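Local coordinates for DNA polymerase III, gamma subunit-related protein (Thermotoga maritima, PDB 2GNO) that probably binds DNA and resembles the gamma and delta subunits of the bacterial clamp loader, at residues Thr8-Ile13 with Glu40-Phe45; His89-Met94 with Ile115-Arg120; Lys194-Val199 with Arg211-Arg216. One frame throughout, in Å; residues are numbered along the deposited sequence.

Contact 1. Residues Thr8-Ile13 with Glu40-Phe45; sequences TLKRII and EYVEKF
K10 lays its aliphatic chain across the last turn of helix 30-43, over the backbone of Y41 and V42. CG stands anti to its own backbone N (chi1 -179°) and the chain runs straight on to CE, which carries the methylenes from one helix to the other. K10 CD passes 3.8 Å from Y41 O and 3.9 Å from Y41 CE2, meeting the phenol ring obliquely. One carbon further on, K10 CE lies 3.6 Å from V42 O and, crossing the other lysine at about a right angle, 3.8 Å from K44 CE. Beyond CE the chain bends, and NZ turns to a salt bridge with E14 on its own helix.

K44 has left the helix with a positive phi (56°), and its side chain folds back over Y41. Its ammonium sits 3.6 Å above the plane of the Y41 ring, over the centre, and gives a weak hydrogen bond to Y41 O (NZ to O, 2.9 Å). The two lysine NZ atoms, of K10 and K44, stay 5.6 Å apart, so the two chains meet through methylenes rather than through their charges. An alanine in place of K10 would probably leave the V42 carbonyl and Y41 CE2 without the methylenes packed beside them, and lose the salt bridge to E14.

Deeper in, I13 CD1 reaches V42 CG2 at 3.9 Å, an apolar touch below the lysine layer. The contact therefore grades from a buried I13-V42 base to a polar outer edge, where Y41 OH bonds back to E7 of the first helix. Helix 5-14 and the end of helix 30-43 lie side by side on the sheet here, with I13 also resting on I21 of strand 19-24 and on L38, and L9 reaching V136 of strand 134-137.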
# COMPACT_ATOMS: atom_id res chain seq x y z
N THR A 8 -4.62 -20.77 11.58
CA THR A 8 -5.95 -21.21 11.13
C THR A 8 -5.90 -21.53 9.64
O THR A 8 -6.40 -22.57 9.21
CB THR A 8 -7.02 -20.16 11.46
OG1 THR A 8 -7.01 -19.93 12.88
CG2 THR A 8 -8.40 -20.64 11.05
N LEU A 9 -5.26 -20.64 8.87
CA LEU A 9 -5.05 -20.82 7.43
C LEU A 9 -4.23 -22.06 7.10
O LEU A 9 -4.57 -22.78 6.17
CB LEU A 9 -4.31 -19.61 6.82
CG LEU A 9 -5.13 -18.39 6.46
CD1 LEU A 9 -4.25 -17.22 6.10
CD2 LEU A 9 -6.08 -18.73 5.33
N LYS A 10 -3.14 -22.24 7.84
CA LYS A 10 -2.24 -23.38 7.68
C LYS A 10 -2.98 -24.71 7.73
O LYS A 10 -2.76 -25.59 6.90
CB LYS A 10 -1.13 -23.33 8.76
CG LYS A 10 -0.11 -24.45 8.68
CD LYS A 10 0.99 -24.28 9.68
CE LYS A 10 1.97 -25.44 9.67
NZ LYS A 10 1.35 -26.76 9.93
N ARG A 11 -3.88 -24.83 8.71
CA ARG A 11 -4.69 -26.02 8.92
C ARG A 11 -5.68 -26.27 7.78
O ARG A 11 -5.85 -27.41 7.33
CB ARG A 11 -5.42 -25.91 10.24
CG ARG A 11 -4.49 -25.78 11.44
N ILE A 12 -6.33 -25.18 7.34
CA ILE A 12 -7.29 -25.21 6.23
C ILE A 12 -6.55 -25.66 4.97
O ILE A 12 -7.06 -26.50 4.22
CB ILE A 12 -7.94 -23.81 6.02
CG1 ILE A 12 -8.88 -23.51 7.20
CG2 ILE A 12 -8.74 -23.76 4.71
CD1 ILE A 12 -9.43 -22.09 7.25
N ILE A 13 -5.36 -25.08 4.75
CA ILE A 13 -4.50 -25.41 3.62
C ILE A 13 -4.01 -26.86 3.64
O ILE A 13 -4.02 -27.52 2.60
CB ILE A 13 -3.27 -24.46 3.53
CG1 ILE A 13 -3.72 -23.08 3.03
CG2 ILE A 13 -2.19 -24.99 2.52
CD1 ILE A 13 -2.67 -22.01 3.12
N GLU A 40 5.81 -19.50 3.68
CA GLU A 40 6.84 -19.88 4.63
C GLU A 40 6.24 -20.32 5.96
O GLU A 40 6.76 -21.23 6.59
CB GLU A 40 7.87 -18.79 4.83
CG GLU A 40 8.89 -19.13 5.89
CD GLU A 40 10.10 -18.24 5.88
OE1 GLU A 40 10.26 -17.39 4.98
OE2 GLU A 40 10.89 -18.41 6.78
N TYR A 41 5.15 -19.68 6.38
CA TYR A 41 4.49 -20.08 7.61
C TYR A 41 3.93 -21.51 7.49
O TYR A 41 4.03 -22.28 8.43
CB TYR A 41 3.40 -19.12 8.01
CG TYR A 41 2.88 -19.43 9.39
CD1 TYR A 41 3.51 -18.92 10.51
CD2 TYR A 41 1.80 -20.29 9.58
CE1 TYR A 41 3.06 -19.26 11.80
CE2 TYR A 41 1.34 -20.61 10.84
CZ TYR A 41 1.97 -20.09 11.94
OH TYR A 41 1.52 -20.41 13.21
N VAL A 42 3.36 -21.86 6.35
CA VAL A 42 2.83 -23.21 6.16
C VAL A 42 3.94 -24.25 5.99
O VAL A 42 3.87 -25.32 6.56
CB VAL A 42 1.91 -23.30 4.91
CG1 VAL A 42 1.46 -24.75 4.60
CG2 VAL A 42 0.70 -22.41 5.07
N GLU A 43 4.95 -23.92 5.20
CA GLU A 43 6.02 -24.82 4.88
C GLU A 43 7.18 -24.87 5.85
O GLU A 43 7.97 -25.81 5.79
CB GLU A 43 6.55 -24.47 3.49
CG GLU A 43 5.50 -24.50 2.37
CD GLU A 43 5.08 -25.89 1.93
OE1 GLU A 43 5.76 -26.87 2.25
OE2 GLU A 43 4.07 -25.98 1.22
N LYS A 44 7.31 -23.86 6.72
CA LYS A 44 8.39 -23.76 7.69
C LYS A 44 9.72 -23.82 6.98
O LYS A 44 10.65 -24.50 7.42
CB LYS A 44 8.31 -24.86 8.77
CG LYS A 44 6.96 -24.97 9.46
CD LYS A 44 6.53 -23.67 10.08
CE LYS A 44 5.23 -23.82 10.80
NZ LYS A 44 4.71 -22.51 11.25
N PHE A 45 9.79 -23.12 5.85
CA PHE A 45 10.99 -23.08 5.04
C PHE A 45 10.81 -21.85 4.15
O PHE A 45 9.70 -21.57 3.74
CB PHE A 45 11.11 -24.36 4.20
CG PHE A 45 12.50 -24.63 3.72
CD1 PHE A 45 13.41 -25.30 4.54
CD2 PHE A 45 12.91 -24.25 2.45
CE1 PHE A 45 14.69 -25.57 4.13
CE2 PHE A 45 14.20 -24.52 2.02
CZ PHE A 45 15.09 -25.17 2.86

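Contact 2. Residues His89-Met94 with Ile115-Arg120; sequences HDCERM and IVLNTR
N118 and H89 meet amide to imidazole, with the two planes turned 42° from each other. The amide ND2 points an N-H at ND1 of H89 in a straight bond (2.9 Å, 180° at the hydrogen); the acceptor lies in the amide plane, while ND2 is tilted from the ring plane. N118 can do this because CG is tucked between its own backbone N and carbonyl carbon (chi1 65°), which swings the amide across to residues 89-90. Its OD1 takes the backbone N-H of D90 (D90 N to N118 OD1, 3.0 Å), coming from above the carbonyl plane. The backbone O of N118 receives C91 N at 2.8 Å, almost straight off the end of the carbonyl.

T119 OG1 donates to E92 OE1 at 2.6 Å, meeting the carboxylate from above its plane. C91 points toward strand 113-119, its SG 3.9 Å from L117 CB. Selenomethionine M94 crosses L117 at about a right angle, CE to CD2. Water 2 bridges D90 OD1 and N118 OD1, and water 1 links D90 OD1 to R120 N.

Strands 84-88 and 113-119 are adjacent in the parallel sheet, and the contact joins the loop leaving the first to the end of the second, positions that probably correspond to Walker B and sensor 1, respectively, of AAA+ relatives. ND1 of H89 accepts, so the ring proton is probably on NE2, which is hydrogen-bonded to E54; ND2 of N118 also bonds S35 OG. The ring is held at both nitrogens and the amide at both its N and its O, which fixes which way round each is turned.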
# COMPACT_ATOMS: atom_id res chain seq x y z
N HIS A 89 -1.68 -9.72 -5.61
CA HIS A 89 -1.98 -8.57 -4.74
C HIS A 89 -3.04 -7.66 -5.31
O HIS A 89 -3.00 -7.38 -6.51
CB HIS A 89 -0.73 -7.74 -4.50
CG HIS A 89 0.35 -8.45 -3.74
ND1 HIS A 89 0.16 -8.97 -2.48
CD2 HIS A 89 1.67 -8.60 -4.00
CE1 HIS A 89 1.28 -9.48 -2.04
NE2 HIS A 89 2.22 -9.26 -2.93
N ASP A 90 -3.98 -7.19 -4.49
CA ASP A 90 -5.03 -6.27 -4.95
C ASP A 90 -5.73 -6.80 -6.22
O ASP A 90 -5.83 -6.10 -7.24
CB ASP A 90 -4.42 -4.88 -5.11
CG ASP A 90 -4.04 -4.27 -3.76
OD1 ASP A 90 -4.86 -4.32 -2.82
OD2 ASP A 90 -2.95 -3.68 -3.64
N CYS A 91 -6.30 -8.00 -6.08
CA CYS A 91 -6.94 -8.74 -7.17
C CYS A 91 -8.19 -8.18 -7.85
O CYS A 91 -8.58 -8.68 -8.92
CB CYS A 91 -7.19 -10.19 -6.76
SG CYS A 91 -8.34 -10.23 -5.44
N GLU A 92 -8.80 -7.15 -7.26
CA GLU A 92 -9.95 -6.46 -7.86
C GLU A 92 -9.53 -5.78 -9.17
O GLU A 92 -10.39 -5.43 -10.00
CB GLU A 92 -10.60 -5.43 -6.93
CG GLU A 92 -9.81 -4.13 -6.57
CD GLU A 92 -8.63 -4.28 -5.64
OE1 GLU A 92 -8.33 -5.41 -5.19
OE2 GLU A 92 -8.01 -3.24 -5.35
N ARG A 93 -8.22 -5.56 -9.32
CA ARG A 93 -7.64 -5.00 -10.52
C ARG A 93 -7.78 -5.93 -11.75
O ARG A 93 -7.47 -5.51 -12.87
CB ARG A 93 -6.18 -4.64 -10.30
CG ARG A 93 -5.94 -3.48 -9.33
CD ARG A 93 -4.45 -3.16 -9.28
NE ARG A 93 -3.69 -4.29 -8.72
CZ ARG A 93 -2.36 -4.42 -8.73
NH1 ARG A 93 -1.56 -3.52 -9.26
NH2 ARG A 93 -1.82 -5.49 -8.17
N MSE A 94 -8.17 -7.20 -11.55
CA MSE A 94 -8.36 -8.10 -12.66
C MSE A 94 -9.39 -7.59 -13.65
O MSE A 94 -10.41 -7.05 -13.26
CB MSE A 94 -8.77 -9.50 -12.21
CG MSE A 94 -7.68 -10.31 -11.54
SE MSE A 94 -8.34 -12.06 -11.09
CE MSE A 94 -6.80 -12.70 -10.12
N ILE A 115 -3.65 -20.78 -4.18
CA ILE A 115 -3.72 -19.48 -4.83
C ILE A 115 -4.14 -18.52 -3.74
O ILE A 115 -5.17 -18.75 -3.09
CB ILE A 115 -4.69 -19.44 -6.02
CG1 ILE A 115 -4.29 -20.51 -7.06
CG2 ILE A 115 -4.69 -18.04 -6.61
CD1 ILE A 115 -5.27 -20.63 -8.26
N VAL A 116 -3.32 -17.49 -3.50
CA VAL A 116 -3.58 -16.51 -2.46
C VAL A 116 -3.81 -15.14 -3.10
O VAL A 116 -2.89 -14.45 -3.47
CB VAL A 116 -2.38 -16.40 -1.48
CG1 VAL A 116 -2.78 -15.56 -0.23
CG2 VAL A 116 -1.93 -17.79 -1.05
N LEU A 117 -5.07 -14.78 -3.23
CA LEU A 117 -5.46 -13.51 -3.76
C LEU A 117 -5.64 -12.59 -2.56
O LEU A 117 -5.88 -13.07 -1.44
CB LEU A 117 -6.82 -13.63 -4.45
CG LEU A 117 -7.02 -14.66 -5.56
CD1 LEU A 117 -8.42 -14.53 -6.14
CD2 LEU A 117 -6.05 -14.49 -6.62
N ASN A 118 -5.47 -11.29 -2.75
CA ASN A 118 -5.74 -10.34 -1.66
C ASN A 118 -6.36 -9.06 -2.19
O ASN A 118 -6.13 -8.64 -3.33
CB ASN A 118 -4.54 -10.11 -0.71
CG ASN A 118 -3.36 -9.45 -1.38
OD1 ASN A 118 -3.43 -8.30 -1.76
ND2 ASN A 118 -2.23 -10.16 -1.44
N THR A 119 -7.18 -8.46 -1.34
CA THR A 119 -7.91 -7.24 -1.68
C THR A 119 -8.49 -6.66 -0.42
O THR A 119 -8.57 -7.33 0.61
CB THR A 119 -9.09 -7.51 -2.65
OG1 THR A 119 -9.67 -6.28 -3.10
CG2 THR A 119 -10.21 -8.36 -1.99
N ARG A 120 -8.91 -5.42 -0.50
CA ARG A 120 -9.54 -4.71 0.62
C ARG A 120 -11.02 -4.42 0.31
O ARG A 120 -11.72 -3.83 1.13
CB ARG A 120 -8.80 -3.39 0.79
CG ARG A 120 -7.26 -3.50 1.02
CD ARG A 120 -6.62 -2.15 0.89
NE ARG A 120 -7.26 -1.19 1.80
CZ ARG A 120 -7.18 0.14 1.72
NH1 ARG A 120 -6.51 0.76 0.73
NH2 ARG A 120 -7.82 0.89 2.62
O HOH W 1 -7.90 -4.17 -2.51
O HOH W 2 -4.65 -6.08 -0.53

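Contact 3. Residues Lys194-Val199 with Arg211-Arg216; sequences KLLKKV and RELLER
L195 pushes its CD2 methyl onto one face of the R216 guanidinium, 3.6 Å above the plane and over its centre, the nearest guanidinium atom being CZ. The leucine and the arginine come from opposite directions, and the methyl is the bump that the flat group receives. The rotation of the R216 guanidinium is set by E212: one turn earlier on the same helix, it places OE2 at the guanidinium edge, in plane, and takes R216 NE on its anti lone pair (NE to OE2, 2.9 Å), in a salt bridge to which R216 NH2 adds a weak second bond. The same L195 CD2 methyl also lies 3.8 Å from E212 CG, at the bend of the glutamate chain. CD2 thus sits in a notch built from the salt-bridged pair, apolar carbon against the aliphatic and flat parts of polar residues.

L213 supplies the bump in the other direction. It swings its branch away from its own backbone N (chi1 -175°), outward from helix 203-219 and into the hollow between L195, L196 and V199. Its CD2 methyl meets L196 CD2 at 4.0 Å and V199 CG1 at 4.3 Å, while CD1 is 4.3 Å from L195 CD2. The two residues L195 and L213 also mark the closest backbone approach, 7.7 Å between their CA atoms.

R216 NH2 bonds L190 O as well, tying helix 203-219 to L190, just past helix 166-189, while V199 rests on L244 of helix 239-254. E212 and R216 line a pocket holding 2-ethoxyethanol, probably from the crystallisation liquor. This is leucine packing beside an i, i+4 Glu-Arg salt bridge, joining residues 194-199 to helix 203-219 in the all-helical, C-terminal part of this clamp-loader relative.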
# COMPACT_ATOMS: atom_id res chain seq x y z
N LYS A 194 17.77 16.39 -3.49
CA LYS A 194 17.93 15.02 -2.99
C LYS A 194 16.67 14.48 -2.33
O LYS A 194 16.37 13.30 -2.46
CB LYS A 194 19.11 14.94 -2.01
CG LYS A 194 20.45 15.27 -2.65
CD LYS A 194 21.61 15.13 -1.67
N LEU A 195 15.96 15.35 -1.60
CA LEU A 195 14.73 14.97 -0.94
C LEU A 195 13.67 14.54 -1.95
O LEU A 195 12.93 13.59 -1.70
CB LEU A 195 14.19 16.15 -0.11
CG LEU A 195 12.88 15.95 0.68
CD1 LEU A 195 13.07 14.86 1.72
CD2 LEU A 195 12.42 17.26 1.34
N LEU A 196 13.59 15.25 -3.08
CA LEU A 196 12.61 14.91 -4.13
C LEU A 196 12.79 13.55 -4.78
O LEU A 196 11.86 13.02 -5.38
CB LEU A 196 12.56 16.01 -5.20
CG LEU A 196 12.04 17.35 -4.71
CD1 LEU A 196 12.16 18.39 -5.82
CD2 LEU A 196 10.60 17.24 -4.21
N LYS A 197 13.99 12.98 -4.64
CA LYS A 197 14.29 11.65 -5.13
C LYS A 197 13.70 10.58 -4.19
O LYS A 197 13.70 9.41 -4.54
CB LYS A 197 15.82 11.48 -5.28
CG LYS A 197 16.45 12.48 -6.28
CD LYS A 197 17.97 12.37 -6.33
CE LYS A 197 18.58 13.45 -7.22
NZ LYS A 197 18.11 13.36 -8.64
N LYS A 198 13.20 10.98 -3.01
CA LYS A 198 12.60 10.06 -2.04
C LYS A 198 11.09 10.21 -1.85
O LYS A 198 10.47 9.29 -1.36
CB LYS A 198 13.27 10.23 -0.68
CG LYS A 198 14.78 9.95 -0.64
CD LYS A 198 15.31 10.21 0.76
CE LYS A 198 16.79 9.96 0.90
NZ LYS A 198 17.13 8.53 0.72
N VAL A 199 10.49 11.33 -2.24
CA VAL A 199 9.04 11.54 -2.02
C VAL A 199 8.14 10.49 -2.70
O VAL A 199 7.02 10.29 -2.24
CB VAL A 199 8.57 12.99 -2.32
CG1 VAL A 199 9.40 13.99 -1.52
CG2 VAL A 199 8.66 13.31 -3.81
N ARG A 211 6.25 13.97 4.41
CA ARG A 211 6.03 14.79 5.61
C ARG A 211 6.99 15.97 5.64
O ARG A 211 6.59 17.11 5.90
CB ARG A 211 6.16 13.97 6.90
CG ARG A 211 4.96 13.09 7.21
CD ARG A 211 5.07 12.36 8.55
NE ARG A 211 5.30 13.24 9.71
CZ ARG A 211 6.49 13.55 10.26
NH1 ARG A 211 7.65 13.10 9.78
NH2 ARG A 211 6.53 14.35 11.31
N GLU A 212 8.27 15.70 5.37
CA GLU A 212 9.29 16.72 5.33
C GLU A 212 9.08 17.76 4.24
O GLU A 212 9.29 18.95 4.47
CB GLU A 212 10.66 16.07 5.16
CG GLU A 212 11.85 17.00 5.06
CD GLU A 212 12.00 17.91 6.24
OE1 GLU A 212 11.68 17.52 7.38
OE2 GLU A 212 12.49 19.03 6.02
N LEU A 213 8.68 17.33 3.04
CA LEU A 213 8.44 18.28 1.97
C LEU A 213 7.25 19.20 2.36
O LEU A 213 7.29 20.40 2.06
CB LEU A 213 8.14 17.57 0.65
CG LEU A 213 7.98 18.50 -0.56
CD1 LEU A 213 9.26 19.27 -0.84
CD2 LEU A 213 7.50 17.79 -1.79
N LEU A 214 6.22 18.65 2.98
CA LEU A 214 5.07 19.45 3.40
C LEU A 214 5.44 20.48 4.43
O LEU A 214 4.91 21.61 4.39
CB LEU A 214 3.94 18.61 3.95
CG LEU A 214 3.21 17.78 2.91
CD1 LEU A 214 2.30 16.77 3.57
CD2 LEU A 214 2.43 18.68 1.94
N GLU A 215 6.31 20.09 5.36
CA GLU A 215 6.79 20.97 6.40
C GLU A 215 7.58 22.12 5.78
O GLU A 215 7.50 23.23 6.28
CB GLU A 215 7.63 20.20 7.46
CG GLU A 215 8.05 21.01 8.70
CD GLU A 215 6.90 21.47 9.58
OE1 GLU A 215 5.74 21.09 9.35
OE2 GLU A 215 7.16 22.23 10.52
N ARG A 216 8.32 21.86 4.70
CA ARG A 216 9.06 22.93 4.02
C ARG A 216 8.12 23.89 3.37
O ARG A 216 8.38 25.09 3.40
CB ARG A 216 10.03 22.39 3.00
CG ARG A 216 11.12 21.66 3.67
CD ARG A 216 12.14 21.15 2.76
NE ARG A 216 13.10 20.38 3.53
CZ ARG A 216 14.24 19.90 3.07
NH1 ARG A 216 14.66 20.16 1.83
NH2 ARG A 216 15.01 19.20 3.90

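How the contacts relate
Contacts 1 and 2 belong to the same alpha/beta unit, built on a five-stranded parallel sheet: contact 1 pairs two helices on it, and contact 2 joins the loop after strand 84-88 to the end of strand 113-119. Their centres are 19 Å apart and their nearest atoms about 6 Å, without touching. Contact 3 lies in the helical part, on the other side of the chain's centre from both: its centre is 31 Å from that of contact 2 and 41 Å from that of contact 1. A bound sodium ion sits about 8 Å from the Y41 side chain and about 11 Å from that of H89, whereas 2-ethoxyethanol lies about 3 Å from the E212 side chain in contact 3.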